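Local coordinates for sister chromatid cohesion protein (PDB 5T8V) that probably helps load cohesin onto chromatin, this chain being the C-terminal HEAT-repeat part of the SCC2 loader, at residues A[1294-1305]-A[1377-1388]. Residues are numbered along the deposited sequence; the frame is centred on the assembly and turned at random.
Sequences IHSLVAAMERLV and IWEVRTYLRRLY
E1302 and R1381 join helices 1291-1319 and 1364-1387 through a side-on salt bridge in which both donors converge on one oxygen; the pair illustrates how an antiparallel helix pairing can set a charged cluster along the flank of an apolar knob-into-hole seam. NE of R1381 lies 3.0 Å from OE2 of E1302 and meets it on the anti side, close to the carboxylate plane; NH2 of R1381 reaches the same OE2 at 2.9 Å, but from above that plane. The two flat groups are turned 53° apart, although the oxygen stays in the guanidinium plane. R1381 runs out with CG anti to the backbone N (chi1 174°) and bends at chi2, which brings its guanidinium between CH2 of W1378 over the centre of one face and CG of R1385 nearer the rim of the other, which probably limits its tilt. OE2 of E1302 also sits above the face of the R1385 guanidinium, 4.2 Å from NE of R1385, where charge attraction probably acts without a hydrogen bond. A leucine in place of E1302 would probably leave R1381 without its anionic mate and take from R1385 the negative charge over its face.

Beside this polar edge, L1384 is a knob in the hole formed by I1294, L1297, V1298 and M1301; its CD1 touches CE of M1301 at 3.9 Å, the methionine chain bending at chi3 to bring that methyl across. At one end CD1 of I1294 lies over a face of the Y1388 ring; at the other, CG2 of I1377 packs on CB of M1301 and CG2 of V1305, while its CD1 meets CD2 of L1304.

The segment axes approach to 10.0 Å at 148°. Helices 1243-1254 and 1271-1284 pack on L1297 and M1301, while helix 1422-1431 covers V1380 and Y1383 of helix 1364-1387.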
ATOM      1  N   ILE A1294     -31.685 -14.411  11.746  1.00 72.48           N
ATOM      2  CA  ILE A1294     -32.385 -13.999  10.533  1.00 71.49           C
ATOM      3  C   ILE A1294     -33.336 -15.088  10.054  1.00 70.02           C
ATOM      4  O   ILE A1294     -34.390 -14.789   9.482  1.00 68.89           O
ATOM      5  CB  ILE A1294     -31.376 -13.611   9.434  1.00 74.67           C
ATOM      6  CG1 ILE A1294     -32.110 -13.242   8.142  1.00 75.25           C
ATOM      7  CG2 ILE A1294     -30.395 -14.742   9.176  1.00 77.62           C
ATOM      8  CD1 ILE A1294     -31.217 -12.637   7.080  1.00 77.49           C
ATOM      9  N   HIS A1295     -32.990 -16.359  10.268  1.00 82.59           N
ATOM     10  CA  HIS A1295     -33.884 -17.440   9.861  1.00 82.54           C
ATOM     11  C   HIS A1295     -35.166 -17.422  10.682  1.00 78.59           C
ATOM     12  O   HIS A1295     -36.267 -17.555  10.137  1.00 77.56           O
ATOM     13  CB  HIS A1295     -33.178 -18.790   9.992  1.00 86.47           C
ATOM     14  CG  HIS A1295     -34.022 -19.955   9.575  1.00 89.51           C
ATOM     15  ND1 HIS A1295     -34.514 -20.095   8.295  1.00 89.11           N
ATOM     16  CD2 HIS A1295     -34.463 -21.032  10.268  1.00 90.10           C
ATOM     17  CE1 HIS A1295     -35.221 -21.209   8.216  1.00 89.76           C
ATOM     18  NE2 HIS A1295     -35.205 -21.796   9.400  1.00 89.96           N
ATOM     19  N   SER A1296     -35.043 -17.260  12.001  1.00 71.68           N
ATOM     20  CA  SER A1296     -36.229 -17.129  12.839  1.00 68.70           C
ATOM     21  C   SER A1296     -36.988 -15.848  12.525  1.00 65.77           C
ATOM     22  O   SER A1296     -38.216 -15.803  12.666  1.00 64.48           O
ATOM     23  CB  SER A1296     -35.834 -17.165  14.316  1.00 68.59           C
ATOM     24  OG  SER A1296     -35.164 -18.374  14.632  1.00 70.83           O
ATOM     25  N   LEU A1297     -36.278 -14.804  12.093  1.00 56.36           N
ATOM     26  CA  LEU A1297     -36.931 -13.552  11.727  1.00 54.10           C
ATOM     27  C   LEU A1297     -37.809 -13.737  10.497  1.00 53.20           C
ATOM     28  O   LEU A1297     -39.008 -13.440  10.524  1.00 51.74           O
ATOM     29  CB  LEU A1297     -35.877 -12.468  11.486  1.00 53.56           C
ATOM     30  CG  LEU A1297     -36.378 -11.141  10.906  1.00 51.80           C
ATOM     31  CD1 LEU A1297     -37.446 -10.525  11.794  1.00 50.16           C
ATOM     32  CD2 LEU A1297     -35.217 -10.175  10.714  1.00 51.82           C
ATOM     33  N   VAL A1298     -37.227 -14.233   9.401  1.00 57.31           N
ATOM     34  CA  VAL A1298     -38.010 -14.464   8.191  1.00 57.49           C
ATOM     35  C   VAL A1298     -39.075 -15.519   8.443  1.00 56.95           C
ATOM     36  O   VAL A1298     -40.120 -15.530   7.782  1.00 56.25           O
ATOM     37  CB  VAL A1298     -37.092 -14.858   7.014  1.00 59.97           C
ATOM     38  CG1 VAL A1298     -36.045 -13.778   6.768  1.00 60.16           C
ATOM     39  CG2 VAL A1298     -36.431 -16.206   7.264  1.00 62.13           C
ATOM     40  N   ALA A1299     -38.833 -16.424   9.394  1.00 63.87           N
ATOM     41  CA  ALA A1299     -39.866 -17.375   9.785  1.00 64.00           C
ATOM     42  C   ALA A1299     -41.049 -16.657  10.420  1.00 62.36           C
ATOM     43  O   ALA A1299     -42.209 -16.974  10.131  1.00 62.14           O
ATOM     44  CB  ALA A1299     -39.287 -18.415  10.744  1.00 64.73           C
ATOM     45  N   ALA A1300     -40.774 -15.676  11.282  1.00 61.59           N
ATOM     46  CA  ALA A1300     -41.851 -14.921  11.910  1.00 62.19           C
ATOM     47  C   ALA A1300     -42.571 -14.039  10.898  1.00 61.31           C
ATOM     48  O   ALA A1300     -43.788 -13.842  10.993  1.00 61.29           O
ATOM     49  CB  ALA A1300     -41.298 -14.077  13.058  1.00 62.91           C
ATOM     50  N   MET A1301     -41.837 -13.496   9.923  1.00 58.29           N
ATOM     51  CA  MET A1301     -42.465 -12.664   8.902  1.00 57.03           C
ATOM     52  C   MET A1301     -43.357 -13.498   7.989  1.00 57.32           C
ATOM     53  O   MET A1301     -44.483 -13.096   7.674  1.00 56.76           O
ATOM     54  CB  MET A1301     -41.395 -11.931   8.092  1.00 56.33           C
ATOM     55  CG  MET A1301     -40.593 -10.921   8.903  1.00 55.05           C
ATOM     56  SD  MET A1301     -39.541  -9.855   7.893  1.00 55.21           S
ATOM     57  CE  MET A1301     -38.351 -11.029   7.261  1.00 56.48           C
ATOM     58  N   GLU A1302     -42.873 -14.663   7.554  1.00 59.66           N
ATOM     59  CA  GLU A1302     -43.712 -15.567   6.774  1.00 61.68           C
ATOM     60  C   GLU A1302     -44.929 -16.012   7.576  1.00 63.35           C
ATOM     61  O   GLU A1302     -46.038 -16.108   7.035  1.00 64.25           O
ATOM     62  CB  GLU A1302     -42.898 -16.779   6.321  1.00 62.47           C
ATOM     63  CG  GLU A1302     -41.786 -16.455   5.337  1.00 62.38           C
ATOM     64  CD  GLU A1302     -40.888 -17.648   5.061  1.00 63.60           C
ATOM     65  OE1 GLU A1302     -41.131 -18.724   5.646  1.00 63.69           O
ATOM     66  OE2 GLU A1302     -39.941 -17.508   4.259  1.00 64.43           O
ATOM     67  N   ARG A1303     -44.741 -16.291   8.867  1.00 63.90           N
ATOM     68  CA  ARG A1303     -45.858 -16.712   9.707  1.00 64.97           C
ATOM     69  C   ARG A1303     -46.915 -15.618   9.798  1.00 63.86           C
ATOM     70  O   ARG A1303     -48.112 -15.873   9.614  1.00 63.95           O
ATOM     71  CB  ARG A1303     -45.339 -17.096  11.096  1.00 66.42           C
ATOM     72  CG  ARG A1303     -46.393 -17.681  12.025  1.00 68.14           C
ATOM     73  CD  ARG A1303     -45.764 -18.414  13.207  1.00 69.36           C
ATOM     74  NE  ARG A1303     -44.824 -17.573  13.953  1.00 68.97           N
ATOM     75  CZ  ARG A1303     -43.498 -17.614  13.836  1.00 68.74           C
ATOM     76  NH1 ARG A1303     -42.910 -18.464  13.001  1.00 69.44           N
ATOM     77  NH2 ARG A1303     -42.749 -16.800  14.568  1.00 67.70           N
ATOM     78  N   LEU A1304     -46.488 -14.383  10.069  1.00 55.73           N
ATOM     79  CA  LEU A1304     -47.428 -13.269  10.150  1.00 56.66           C
ATOM     80  C   LEU A1304     -48.148 -13.060   8.824  1.00 57.92           C
ATOM     81  O   LEU A1304     -49.382 -12.994   8.776  1.00 57.85           O
ATOM     82  CB  LEU A1304     -46.690 -11.993  10.562  1.00 55.25           C
ATOM     83  CG  LEU A1304     -47.456 -10.678  10.380  1.00 54.93           C
ATOM     84  CD1 LEU A1304     -48.783 -10.702  11.132  1.00 55.77           C
ATOM     85  CD2 LEU A1304     -46.604  -9.503  10.830  1.00 53.95           C
ATOM     86  N   VAL A1305     -47.388 -12.944   7.733  1.00 68.80           N
ATOM     87  CA  VAL A1305     -47.989 -12.698   6.426  1.00 70.63           C
ATOM     88  C   VAL A1305     -49.003 -13.783   6.091  1.00 73.79           C
ATOM     89  O   VAL A1305     -50.106 -13.496   5.610  1.00 77.40           O
ATOM     90  CB  VAL A1305     -46.887 -12.590   5.352  1.00 69.02           C
ATOM     91  CG1 VAL A1305     -47.482 -12.571   3.953  1.00 69.74           C
ATOM     92  CG2 VAL A1305     -46.047 -11.341   5.585  1.00 67.79           C
ATOM     93  N   ILE A1377     -43.633  -6.201   3.960  1.00 68.66           N
ATOM     94  CA  ILE A1377     -43.046  -7.286   4.743  1.00 66.05           C
ATOM     95  C   ILE A1377     -42.438  -8.329   3.818  1.00 67.17           C
ATOM     96  O   ILE A1377     -41.264  -8.693   3.948  1.00 68.56           O
ATOM     97  CB  ILE A1377     -44.102  -7.917   5.672  1.00 63.62           C
ATOM     98  CG1 ILE A1377     -44.568  -6.912   6.725  1.00 62.13           C
ATOM     99  CG2 ILE A1377     -43.535  -9.160   6.363  1.00 62.35           C
ATOM    100  CD1 ILE A1377     -45.796  -7.367   7.491  1.00 61.28           C
ATOM    101  N   TRP A1378     -43.232  -8.829   2.869  1.00 59.98           N
ATOM    102  CA  TRP A1378     -42.740  -9.868   1.972  1.00 59.84           C
ATOM    103  C   TRP A1378     -41.604  -9.359   1.095  1.00 60.66           C
ATOM    104  O   TRP A1378     -40.690 -10.122   0.764  1.00 60.44           O
ATOM    105  CB  TRP A1378     -43.877 -10.398   1.100  1.00 60.75           C
ATOM    106  CG  TRP A1378     -43.465 -11.571   0.272  1.00 61.42           C
ATOM    107  CD1 TRP A1378     -43.056 -11.555  -1.029  1.00 63.18           C
ATOM    108  CD2 TRP A1378     -43.408 -12.939   0.695  1.00 60.92           C
ATOM    109  NE1 TRP A1378     -42.753 -12.828  -1.445  1.00 63.80           N
ATOM    110  CE2 TRP A1378     -42.960 -13.696  -0.405  1.00 62.42           C
ATOM    111  CE3 TRP A1378     -43.694 -13.596   1.897  1.00 59.57           C
ATOM    112  CZ2 TRP A1378     -42.794 -15.078  -0.341  1.00 62.68           C
ATOM    113  CZ3 TRP A1378     -43.527 -14.966   1.958  1.00 59.71           C
ATOM    114  CH2 TRP A1378     -43.081 -15.693   0.847  1.00 61.23           C
ATOM    115  N   GLU A1379     -41.644  -8.085   0.700  1.00 54.78           N
ATOM    116  CA  GLU A1379     -40.542  -7.516  -0.069  1.00 56.88           C
ATOM    117  C   GLU A1379     -39.235  -7.624   0.706  1.00 57.66           C
ATOM    118  O   GLU A1379     -38.243  -8.169   0.205  1.00 58.47           O
ATOM    119  CB  GLU A1379     -40.848  -6.059  -0.421  1.00 58.24           C
ATOM    120  CG  GLU A1379     -39.785  -5.381  -1.278  1.00 60.35           C
ATOM    121  CD  GLU A1379     -39.638  -6.021  -2.646  1.00 61.60           C
ATOM    122  OE1 GLU A1379     -40.587  -6.703  -3.090  1.00 61.82           O
ATOM    123  OE2 GLU A1379     -38.573  -5.843  -3.278  1.00 62.63           O
ATOM    124  N   VAL A1380     -39.220  -7.117   1.941  1.00 58.73           N
ATOM    125  CA  VAL A1380     -38.024  -7.237   2.772  1.00 59.55           C
ATOM    126  C   VAL A1380     -37.663  -8.703   2.972  1.00 60.13           C
ATOM    127  O   VAL A1380     -36.483  -9.065   3.032  1.00 60.90           O
ATOM    128  CB  VAL A1380     -38.232  -6.518   4.118  1.00 58.49           C
ATOM    129  CG1 VAL A1380     -37.045  -6.759   5.050  1.00 57.59           C
ATOM    130  CG2 VAL A1380     -38.430  -5.027   3.893  1.00 59.94           C
ATOM    131  N   ARG A1381     -38.673  -9.569   3.082  1.00 64.28           N
ATOM    132  CA  ARG A1381     -38.421 -10.991   3.279  1.00 64.60           C
ATOM    133  C   ARG A1381     -37.608 -11.562   2.125  1.00 68.36           C
ATOM    134  O   ARG A1381     -36.537 -12.144   2.329  1.00 69.04           O
ATOM    135  CB  ARG A1381     -39.751 -11.735   3.437  1.00 63.20           C
ATOM    136  CG  ARG A1381     -39.628 -13.250   3.518  1.00 62.52           C
ATOM    137  CD  ARG A1381     -39.843 -13.907   2.160  1.00 64.37           C
ATOM    138  NE  ARG A1381     -39.804 -15.363   2.238  1.00 64.13           N
ATOM    139  CZ  ARG A1381     -39.779 -16.167   1.178  1.00 65.25           C
ATOM    140  NH1 ARG A1381     -39.784 -15.658  -0.048  1.00 66.81           N
ATOM    141  NH2 ARG A1381     -39.744 -17.481   1.343  1.00 65.26           N
ATOM    142  N   THR A1382     -38.103 -11.402   0.897  1.00 89.55           N
ATOM    143  CA  THR A1382     -37.356 -11.868  -0.266  1.00 93.00           C
ATOM    144  C   THR A1382     -35.978 -11.222  -0.320  1.00 94.03           C
ATOM    145  O   THR A1382     -34.981 -11.890  -0.625  1.00 96.93           O
ATOM    146  CB  THR A1382     -38.133 -11.570  -1.549  1.00 96.29           C
ATOM    147  OG1 THR A1382     -38.313 -10.155  -1.685  1.00 99.03           O
ATOM    148  CG2 THR A1382     -39.492 -12.256  -1.530  1.00 95.09           C
ATOM    149  N   TYR A1383     -35.902  -9.923  -0.019  1.00 72.04           N
ATOM    150  CA  TYR A1383     -34.612  -9.242  -0.032  1.00 73.86           C
ATOM    151  C   TYR A1383     -33.625  -9.908   0.919  1.00 73.31           C
ATOM    152  O   TYR A1383     -32.429  -9.989   0.624  1.00 73.89           O
ATOM    153  CB  TYR A1383     -34.787  -7.770   0.332  1.00 73.79           C
ATOM    154  CG  TYR A1383     -33.476  -7.049   0.551  1.00 73.98           C
ATOM    155  CD1 TYR A1383     -32.660  -6.709  -0.520  1.00 76.07           C
ATOM    156  CD2 TYR A1383     -33.052  -6.714   1.830  1.00 71.88           C
ATOM    157  CE1 TYR A1383     -31.459  -6.053  -0.324  1.00 76.55           C
ATOM    158  CE2 TYR A1383     -31.855  -6.056   2.036  1.00 72.09           C
ATOM    159  CZ  TYR A1383     -31.061  -5.729   0.956  1.00 74.80           C
ATOM    160  OH  TYR A1383     -29.865  -5.075   1.157  1.00 76.22           O
ATOM    161  N   LEU A1384     -34.105 -10.388   2.068  1.00 63.15           N
ATOM    162  CA  LEU A1384     -33.224 -11.076   3.006  1.00 63.21           C
ATOM    163  C   LEU A1384     -32.879 -12.474   2.511  1.00 62.22           C
ATOM    164  O   LEU A1384     -31.724 -12.906   2.604  1.00 62.73           O
ATOM    165  CB  LEU A1384     -33.875 -11.148   4.388  1.00 62.65           C
ATOM    166  CG  LEU A1384     -34.137  -9.835   5.131  1.00 62.87           C
ATOM    167  CD1 LEU A1384     -34.669 -10.124   6.529  1.00 61.23           C
ATOM    168  CD2 LEU A1384     -32.891  -8.964   5.204  1.00 64.44           C
ATOM    169  N   ARG A1385     -33.868 -13.199   1.985  1.00 95.81           N
ATOM    170  CA  ARG A1385     -33.620 -14.550   1.493  1.00 97.23           C
ATOM    171  C   ARG A1385     -32.552 -14.550   0.407  1.00100.65           C
ATOM    172  O   ARG A1385     -31.708 -15.452   0.358  1.00101.78           O
ATOM    173  CB  ARG A1385     -34.919 -15.163   0.970  1.00 98.28           C
ATOM    174  CG  ARG A1385     -36.032 -15.244   2.006  1.00 96.26           C
ATOM    175  CD  ARG A1385     -35.823 -16.387   2.982  1.00 96.50           C
ATOM    176  NE  ARG A1385     -36.220 -17.674   2.416  1.00 98.53           N
ATOM    177  CZ  ARG A1385     -36.246 -18.816   3.095  1.00 99.06           C
ATOM    178  NH1 ARG A1385     -36.624 -19.936   2.493  1.00100.84           N
ATOM    179  NH2 ARG A1385     -35.896 -18.844   4.375  1.00 97.75           N
ATOM    180  N   ARG A1386     -32.569 -13.544  -0.471  1.00 85.00           N
ATOM    181  CA  ARG A1386     -31.550 -13.460  -1.510  1.00 88.63           C
ATOM    182  C   ARG A1386     -30.277 -12.790  -1.008  1.00 88.34           C
ATOM    183  O   ARG A1386     -29.191 -13.066  -1.531  1.00 90.13           O
ATOM    184  CB  ARG A1386     -32.094 -12.703  -2.724  1.00 91.44           C
ATOM    185  CG  ARG A1386     -31.097 -12.593  -3.872  1.00 94.64           C
ATOM    186  CD  ARG A1386     -31.704 -13.018  -5.201  1.00 96.51           C
ATOM    187  NE  ARG A1386     -30.685 -13.162  -6.239  1.00100.06           N
ATOM    188  CZ  ARG A1386     -30.924 -13.591  -7.475  1.00103.73           C
ATOM    189  NH1 ARG A1386     -32.154 -13.926  -7.844  1.00104.18           N
ATOM    190  NH2 ARG A1386     -29.929 -13.687  -8.346  1.00107.20           N
ATOM    191  N   LEU A1387     -30.383 -11.923   0.001  1.00102.43           N
ATOM    192  CA  LEU A1387     -29.213 -11.219   0.512  1.00103.57           C
ATOM    193  C   LEU A1387     -28.283 -12.130   1.301  1.00104.35           C
ATOM    194  O   LEU A1387     -27.125 -11.763   1.528  1.00105.31           O
ATOM    195  CB  LEU A1387     -29.651 -10.043   1.390  1.00102.02           C
ATOM    196  CG  LEU A1387     -28.543  -9.269   2.111  1.00101.93           C
ATOM    197  CD1 LEU A1387     -27.565  -8.673   1.113  1.00104.88           C
ATOM    198  CD2 LEU A1387     -29.133  -8.183   2.992  1.00 99.73           C
ATOM    199  N   TYR A1388     -28.757 -13.301   1.724  1.00100.85           N
ATOM    200  CA  TYR A1388     -27.934 -14.228   2.491  1.00101.11           C
ATOM    201  C   TYR A1388     -27.903 -15.598   1.827  1.00102.80           C
ATOM    202  O   TYR A1388     -26.965 -15.913   1.087  1.00104.60           O
ATOM    203  CB  TYR A1388     -28.451 -14.334   3.928  1.00 98.09           C
ATOM    204  CG  TYR A1388     -28.204 -13.090   4.754  1.00 96.37           C
ATOM    205  CD1 TYR A1388     -29.082 -12.015   4.709  1.00 95.17           C
ATOM    206  CD2 TYR A1388     -27.091 -12.990   5.579  1.00 96.05           C
ATOM    207  CE1 TYR A1388     -28.858 -10.876   5.463  1.00 93.95           C
ATOM    208  CE2 TYR A1388     -26.860 -11.857   6.335  1.00 94.83           C
ATOM    209  CZ  TYR A1388     -27.746 -10.802   6.274  1.00 93.93           C
ATOM    210  OH  TYR A1388     -27.521  -9.670   7.025  1.00 93.37           O
TER